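Hydroxyethylphosphonate dioxygenase (Streptomyces albus, PDB 6B9R) converts 2-hydroxyethylphosphonate to hydroxymethylphosphonate, probably by iron-dependent, dioxygen-driven cleavage of its carbon-carbon bond. Local coordinates at residues L150-T155 with P337-T342. Numbering follows the deposited sequence.
With FE (Fe (III) ion), chain E; 2HE ((2-hydroxyethyl)phosphonic acid), chain F.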
loop_
_atom_site.group_PDB
_atom_site.type_symbol
_atom_site.label_atom_id
_atom_site.label_comp_id
_atom_site.label_asym_id
_atom_site.label_seq_id
_atom_site.Cartn_x
_atom_site.Cartn_y
_atom_site.Cartn_z
ATOM N N LEU A 150 -15.698 -9.110 1.182
ATOM C CA LEU A 150 -14.300 -8.745 1.397
ATOM C C LEU A 150 -14.171 -7.451 2.192
ATOM O O LEU A 150 -13.297 -7.335 3.058
ATOM C CB LEU A 150 -13.561 -8.617 0.060
ATOM C CG LEU A 150 -12.124 -8.086 0.194
ATOM C CD1 LEU A 150 -11.283 -8.922 1.170
ATOM C CD2 LEU A 150 -11.436 -7.982 -1.160
ATOM N N LEU A 151 -15.032 -6.475 1.930
ATOM C CA LEU A 151 -14.830 -5.155 2.511
ATOM C C LEU A 151 -15.068 -5.172 4.018
ATOM O O LEU A 151 -15.965 -5.859 4.515
ATOM C CB LEU A 151 -15.744 -4.127 1.844
ATOM C CG LEU A 151 -15.402 -3.818 0.379
ATOM C CD1 LEU A 151 -16.119 -2.548 -0.105
ATOM C CD2 LEU A 151 -13.897 -3.674 0.228
ATOM N N TYR A 152 -14.231 -4.430 4.744
ATOM C CA TYR A 152 -14.505 -4.137 6.145
ATOM C C TYR A 152 -15.839 -3.412 6.266
ATOM O O TYR A 152 -16.268 -2.715 5.346
ATOM C CB TYR A 152 -13.399 -3.257 6.726
ATOM C CG TYR A 152 -12.046 -3.926 6.773
ATOM C CD1 TYR A 152 -11.235 -3.993 5.640
ATOM C CD2 TYR A 152 -11.571 -4.477 7.959
ATOM C CE1 TYR A 152 -9.995 -4.614 5.691
ATOM C CE2 TYR A 152 -10.333 -5.087 8.022
ATOM C CZ TYR A 152 -9.548 -5.148 6.893
ATOM O OH TYR A 152 -8.325 -5.756 6.971
ATOM N N GLN A 153 -16.509 -3.557 7.407
ATOM C CA GLN A 153 -17.744 -2.802 7.573
ATOM C C GLN A 153 -17.766 -2.038 8.883
ATOM O O GLN A 153 -17.452 -2.587 9.941
ATOM C CB GLN A 153 -18.976 -3.696 7.491
ATOM C CG GLN A 153 -20.256 -2.897 7.336
ATOM C CD GLN A 153 -21.424 -3.773 6.923
ATOM O OE1 GLN A 153 -21.315 -4.554 5.991
ATOM N NE2 GLN A 153 -22.540 -3.650 7.626
ATOM N N PHE A 154 -18.125 -0.767 8.791
ATOM C CA PHE A 154 -18.555 0.033 9.924
ATOM C C PHE A 154 -20.043 0.269 9.759
ATOM O O PHE A 154 -20.480 0.771 8.717
ATOM C CB PHE A 154 -17.824 1.378 9.989
ATOM C CG PHE A 154 -18.465 2.323 10.937
ATOM C CD1 PHE A 154 -18.230 2.222 12.299
ATOM C CD2 PHE A 154 -19.363 3.270 10.488
ATOM C CE1 PHE A 154 -18.864 3.071 13.194
ATOM C CE2 PHE A 154 -20.013 4.117 11.386
ATOM C CZ PHE A 154 -19.752 4.019 12.743
ATOM N N THR A 155 -20.821 -0.074 10.779
ATOM C CA THR A 155 -22.264 0.054 10.708
ATOM C C THR A 155 -22.751 0.938 11.840
ATOM O O THR A 155 -22.366 0.738 12.996
ATOM C CB THR A 155 -22.939 -1.315 10.776
ATOM O OG1 THR A 155 -22.447 -2.136 9.704
ATOM C CG2 THR A 155 -24.435 -1.162 10.626
ATOM N N PRO A 337 -7.973 -1.256 16.502
ATOM C CA PRO A 337 -6.562 -0.893 16.276
ATOM C C PRO A 337 -5.927 -1.603 15.096
ATOM O O PRO A 337 -4.820 -1.217 14.696
ATOM C CB PRO A 337 -5.859 -1.293 17.588
ATOM C CG PRO A 337 -6.979 -1.447 18.614
ATOM C CD PRO A 337 -8.208 -1.831 17.840
ATOM N N LEU A 338 -6.557 -2.638 14.537
ATOM C CA LEU A 338 -6.036 -3.175 13.281
ATOM C C LEU A 338 -6.116 -2.128 12.180
ATOM O O LEU A 338 -5.326 -2.153 11.226
ATOM C CB LEU A 338 -6.803 -4.436 12.869
ATOM C CG LEU A 338 -6.341 -5.132 11.577
ATOM C CD1 LEU A 338 -5.142 -6.040 11.843
ATOM C CD2 LEU A 338 -7.474 -5.913 10.906
ATOM N N HIS A 339 -7.056 -1.199 12.308
ATOM C CA HIS A 339 -7.239 -0.084 11.387
ATOM C C HIS A 339 -7.080 1.226 12.153
ATOM O O HIS A 339 -8.060 1.938 12.403
ATOM C CB HIS A 339 -8.603 -0.155 10.708
ATOM C CG HIS A 339 -8.589 -0.923 9.424
ATOM N ND1 HIS A 339 -9.644 -0.905 8.537
ATOM C CD2 HIS A 339 -7.651 -1.736 8.884
ATOM C CE1 HIS A 339 -9.348 -1.662 7.494
ATOM N NE2 HIS A 339 -8.147 -2.180 7.683
ATOM N N PRO A 340 -5.850 1.582 12.527
ATOM C CA PRO A 340 -5.654 2.813 13.302
ATOM C C PRO A 340 -6.085 4.068 12.565
ATOM O O PRO A 340 -6.373 5.078 13.213
ATOM C CB PRO A 340 -4.143 2.817 13.564
ATOM C CG PRO A 340 -3.580 2.094 12.315
ATOM C CD PRO A 340 -4.572 0.965 12.132
ATOM N N HIS A 341 -6.153 4.040 11.240
ATOM C CA HIS A 341 -6.523 5.213 10.461
ATOM C C HIS A 341 -8.017 5.310 10.200
ATOM O O HIS A 341 -8.440 6.175 9.423
ATOM C CB HIS A 341 -5.751 5.211 9.144
ATOM C CG HIS A 341 -4.299 4.916 9.327
ATOM N ND1 HIS A 341 -3.456 5.753 10.030
ATOM C CD2 HIS A 341 -3.552 3.853 8.952
ATOM C CE1 HIS A 341 -2.241 5.232 10.047
ATOM N NE2 HIS A 341 -2.275 4.075 9.411
ATOM N N THR A 342 -8.823 4.441 10.812
ATOM C CA THR A 342 -10.270 4.544 10.727
ATOM C C THR A 342 -10.770 5.252 11.980
ATOM O O THR A 342 -10.549 4.770 13.095
ATOM C CB THR A 342 -10.920 3.168 10.574
ATOM O OG1 THR A 342 -10.581 2.630 9.291
ATOM C CG2 THR A 342 -12.433 3.289 10.666
HETATM FE FE FE E . -22.357 -6.142 5.023
HETATM O O3 2HE F . -24.057 -7.006 3.465
HETATM P P 2HE F . -25.520 -7.186 3.275
HETATM O O1 2HE F . -25.911 -8.743 3.389
HETATM O O2 2HE F . -26.007 -6.608 1.846
HETATM C CA 2HE F . -26.297 -6.257 4.617
HETATM C CB 2HE F . -25.490 -4.975 4.803
HETATM O O4 2HE F . -24.268 -5.218 5.518
HETATM O O HOH W 1 -22.708 -4.053 3.593
#
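Between two cupin-type beta domains, the back of the metal-binding strand 152-158 meets the loop joining strands 328-332 and 343-349: Y152 and H339 touch ring to ring. H339 CE1 sits 3.3 Å above the plane of the Y152 ring, over its centre, and H339 NE2 comes 3.4 Å from Y152 CZ. The two rings form an oblique aromatic pair, their planes inclined at 41°. L338 CD2 approaches the same tyrosine at its edge, near the ring plane, 4.1 Å from Y152 CE2. No hydrogen bond links the segments. The imidazole is instead tethered through ND1 to Y208 OH, which also bonds T342 OG1, while T342 N closes the type I turn on H339 O.

Next along the strand, Q153 faces the active site, its CG anti to the backbone N (chi1 -167°) and the chain extended beyond, which brings the amide to the iron. OE1 binds iron at 2.1 Å, joining H149 and H190, and the substrate chelates the same metal through 2HE O3 and O4. The amide's other end is held twice. Q153 NE2 donates to 2HE O4 at 3.1 Å through a bent bond. A second, nearly straight bond (169°) runs from Q153 NE2 to T155 OG1, 2.6 Å away and close to the amide plane.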